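Local coordinates for protein CalS11 (Micromonospora echinospora, PDB 3TOS) that is probably an S-adenosyl-L-methionine-dependent O-methyltransferase of calicheamicin biosynthesis, at residues 103-109 and 161-167. Sequence-based numbering, arbitrary orientation.
Sequences IVGFDTF and VLVEGDV. With SAH (S-adenosyl-L-homocysteine), chain O.
The side chains of Phe109 and Glu164 cross at about a right angle, and Phe109 CD2 lies 3.8 Å from Glu164 CG. Over the centre of one face of the Phe109 ring sits Asp107 CB, 3.6 Å above the plane. Phe106 runs alongside Val163; its ring atom CD2 comes obliquely within 3.6 Å of Val163 CB. Phe106 CB touches Val167 CG1, and the Phe106 ring also meets that of Phe76. Helix 167-177 packs on this side of the sheet, against Val104, Phe106 and Val163.

Strands 103-107 and 161-164 are parallel neighbours, 20° apart. Five backbone hydrogen bonds zip them together, from Val161 N to Ile103 O through to Gly165 N to Asp107 O, where the strands give way to loops.

Asp107 carries its CG anti to the backbone N (chi1 -155°), reaching the ribose of S-adenosyl-L-homocysteine. The ribose O2' donates to Asp107 OD1 at 2.8 Å, and O3' to Asp107 OD2 at 2.7 Å. OD1 also accepts from Phe109 N, closing an Asx turn, while OD2 accepts from Val78 N and Arg79 N. An asparagine here would put an NH2 where one oxygen accepts, and would probably leave the backbone N-H of Phe109, or those of Val78 and Arg79, without an acceptor.

The adenine is read by the turn after strand 161-164 and the first residue of the helix. Val167 N donates to the ligand N1, and the ligand N6 donates to Asp166 OD1 at 3.0 Å. Asp166 also pairs with Arg168 and caps the helix. Thr108 CG2 packs 3.6 Å from the adenine C2. This is the cofactor site of a Rossmann-like methyltransferase. Two donors on OD1 and three on OD2 fix the Asp107 carboxylate for the ribose diol, while an N-H donor at N1 and a carboxylate acceptor at N6 suit adenine.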
loop_
_atom_site.group_PDB
_atom_site.type_symbol
_atom_site.label_atom_id
_atom_site.label_comp_id
_atom_site.label_asym_id
_atom_site.label_seq_id
_atom_site.Cartn_x
_atom_site.Cartn_y
_atom_site.Cartn_z
ATOM N N ILE B 103 -15.020 -20.625 25.230
ATOM C CA ILE B 103 -16.288 -19.986 24.834
ATOM C C ILE B 103 -17.202 -20.033 26.026
ATOM O O ILE B 103 -17.460 -21.104 26.558
ATOM C CB ILE B 103 -16.975 -20.752 23.661
ATOM C CG1 ILE B 103 -16.115 -20.607 22.402
ATOM C CG2 ILE B 103 -18.399 -20.178 23.427
ATOM C CD1 ILE B 103 -16.470 -21.624 21.299
ATOM N N VAL B 104 -17.667 -18.878 26.492
ATOM C CA VAL B 104 -18.441 -18.805 27.751
ATOM C C VAL B 104 -19.757 -18.136 27.411
ATOM O O VAL B 104 -19.774 -16.999 26.909
ATOM C CB VAL B 104 -17.717 -18.005 28.881
ATOM C CG1 VAL B 104 -18.414 -18.213 30.164
ATOM C CG2 VAL B 104 -16.235 -18.466 28.956
ATOM N N GLY B 105 -20.850 -18.854 27.636
ATOM C CA GLY B 105 -22.182 -18.310 27.346
ATOM C C GLY B 105 -22.957 -18.098 28.624
ATOM O O GLY B 105 -23.069 -18.974 29.443
ATOM N N PHE B 106 -23.474 -16.892 28.812
ATOM C CA PHE B 106 -24.220 -16.546 30.030
ATOM C C PHE B 106 -25.678 -16.307 29.688
ATOM O O PHE B 106 -25.998 -15.536 28.759
ATOM C CB PHE B 106 -23.695 -15.227 30.687
ATOM C CG PHE B 106 -22.264 -15.262 31.119
ATOM C CD1 PHE B 106 -21.227 -15.034 30.201
ATOM C CD2 PHE B 106 -21.931 -15.457 32.473
ATOM C CE1 PHE B 106 -19.862 -15.039 30.640
ATOM C CE2 PHE B 106 -20.577 -15.485 32.886
ATOM C CZ PHE B 106 -19.559 -15.284 31.979
ATOM N N ASP B 107 -26.587 -16.901 30.454
ATOM C CA ASP B 107 -28.009 -16.613 30.287
ATOM C C ASP B 107 -28.715 -17.108 31.540
ATOM O O ASP B 107 -28.190 -17.990 32.241
ATOM C CB ASP B 107 -28.565 -17.387 29.044
ATOM C CG ASP B 107 -29.771 -16.742 28.437
ATOM O OD1 ASP B 107 -30.818 -16.565 29.130
ATOM O OD2 ASP B 107 -29.707 -16.415 27.251
ATOM N N THR B 108 -29.913 -16.620 31.822
ATOM C CA THR B 108 -30.771 -17.255 32.813
ATOM C C THR B 108 -31.274 -18.595 32.277
ATOM O O THR B 108 -31.521 -19.535 33.058
ATOM C CB THR B 108 -32.033 -16.422 33.080
ATOM O OG1 THR B 108 -32.677 -16.211 31.829
ATOM C CG2 THR B 108 -31.711 -15.048 33.723
ATOM N N PHE B 109 -31.400 -18.672 30.941
ATOM C CA PHE B 109 -32.104 -19.757 30.223
ATOM C C PHE B 109 -33.561 -19.823 30.583
ATOM O O PHE B 109 -34.247 -20.746 30.175
ATOM C CB PHE B 109 -31.363 -21.101 30.325
ATOM C CG PHE B 109 -29.994 -21.056 29.721
ATOM C CD1 PHE B 109 -29.848 -21.167 28.325
ATOM C CD2 PHE B 109 -28.847 -20.866 30.534
ATOM C CE1 PHE B 109 -28.570 -21.137 27.748
ATOM C CE2 PHE B 109 -27.572 -20.843 29.979
ATOM C CZ PHE B 109 -27.432 -20.939 28.579
ATOM N N VAL B 161 -18.293 -23.287 28.257
ATOM C CA VAL B 161 -18.882 -23.240 29.569
ATOM C C VAL B 161 -20.185 -22.475 29.468
ATOM O O VAL B 161 -20.236 -21.357 28.925
ATOM C CB VAL B 161 -17.935 -22.474 30.505
ATOM C CG1 VAL B 161 -18.608 -22.198 31.846
ATOM C CG2 VAL B 161 -16.646 -23.293 30.676
ATOM N N LEU B 162 -21.265 -23.065 29.956
ATOM C CA LEU B 162 -22.521 -22.368 30.076
ATOM C C LEU B 162 -22.697 -21.921 31.524
ATOM O O LEU B 162 -22.631 -22.747 32.472
ATOM C CB LEU B 162 -23.647 -23.311 29.684
ATOM C CG LEU B 162 -23.532 -23.793 28.255
ATOM C CD1 LEU B 162 -24.724 -24.750 27.977
ATOM C CD2 LEU B 162 -23.488 -22.669 27.202
ATOM N N VAL B 163 -22.945 -20.637 31.700
ATOM C CA VAL B 163 -23.082 -20.108 33.060
ATOM C C VAL B 163 -24.521 -19.671 33.248
ATOM O O VAL B 163 -24.987 -18.742 32.577
ATOM C CB VAL B 163 -22.129 -18.944 33.316
ATOM C CG1 VAL B 163 -22.266 -18.459 34.756
ATOM C CG2 VAL B 163 -20.678 -19.364 33.038
ATOM N N GLU B 164 -25.224 -20.357 34.134
ATOM C CA GLU B 164 -26.699 -20.122 34.276
ATOM C C GLU B 164 -26.986 -19.163 35.404
ATOM O O GLU B 164 -26.488 -19.365 36.540
ATOM C CB GLU B 164 -27.429 -21.440 34.573
ATOM C CG GLU B 164 -27.126 -22.518 33.550
ATOM C CD GLU B 164 -27.819 -23.829 33.869
ATOM O OE1 GLU B 164 -29.051 -23.790 34.190
ATOM O OE2 GLU B 164 -27.123 -24.900 33.761
ATOM N N GLY B 165 -27.809 -18.159 35.103
ATOM C CA GLY B 165 -28.297 -17.203 36.087
ATOM C C GLY B 165 -28.270 -15.774 35.572
ATOM O O GLY B 165 -28.020 -15.518 34.382
ATOM N N ASP B 166 -28.556 -14.818 36.470
ATOM C CA ASP B 166 -28.585 -13.401 36.090
ATOM C C ASP B 166 -27.178 -12.873 35.981
ATOM O O ASP B 166 -26.405 -12.987 36.940
ATOM C CB ASP B 166 -29.350 -12.687 37.189
ATOM C CG ASP B 166 -29.613 -11.264 36.884
ATOM O OD1 ASP B 166 -28.868 -10.609 36.138
ATOM O OD2 ASP B 166 -30.649 -10.780 37.349
ATOM N N VAL B 167 -26.819 -12.327 34.812
ATOM C CA VAL B 167 -25.442 -11.803 34.551
ATOM C C VAL B 167 -24.986 -10.791 35.560
ATOM O O VAL B 167 -23.764 -10.633 35.773
ATOM C CB VAL B 167 -25.226 -11.243 33.115
ATOM C CG1 VAL B 167 -25.318 -12.384 32.045
ATOM C CG2 VAL B 167 -26.181 -10.098 32.810
HETATM N N SAH O . -27.820 -14.754 21.131
HETATM C CA SAH O . -29.148 -15.419 20.932
HETATM C CB SAH O . -30.323 -14.515 21.265
HETATM C CG SAH O . -30.367 -14.142 22.762
HETATM S SD SAH O . -31.987 -13.530 23.178
HETATM C C SAH O . -29.217 -15.808 19.457
HETATM O O SAH O . -30.227 -16.432 19.008
HETATM O OXT SAH O . -28.252 -15.630 18.702
HETATM C "C5'" SAH O . -31.686 -12.571 24.671
HETATM C "C4'" SAH O . -31.185 -13.422 25.887
HETATM O "O4'" SAH O . -30.708 -12.528 26.903
HETATM C "C3'" SAH O . -32.367 -14.188 26.500
HETATM O "O3'" SAH O . -32.141 -15.616 26.404
HETATM C "C2'" SAH O . -32.409 -13.660 27.923
HETATM O "O2'" SAH O . -32.774 -14.631 28.925
HETATM C "C1'" SAH O . -30.960 -13.155 28.127
HETATM N N9 SAH O . -30.868 -12.141 29.205
HETATM C C8 SAH O . -31.424 -10.901 29.237
HETATM N N7 SAH O . -31.123 -10.374 30.453
HETATM C C5 SAH O . -30.411 -11.259 31.180
HETATM C C6 SAH O . -29.815 -11.261 32.521
HETATM N N6 SAH O . -30.003 -10.208 33.350
HETATM N N1 SAH O . -29.126 -12.374 32.875
HETATM C C2 SAH O . -28.964 -13.435 32.028
HETATM N N3 SAH O . -29.540 -13.533 30.810
HETATM C C4 SAH O . -30.214 -12.418 30.354
HETATM O O HOH W 1 -31.284 -22.204 33.943
#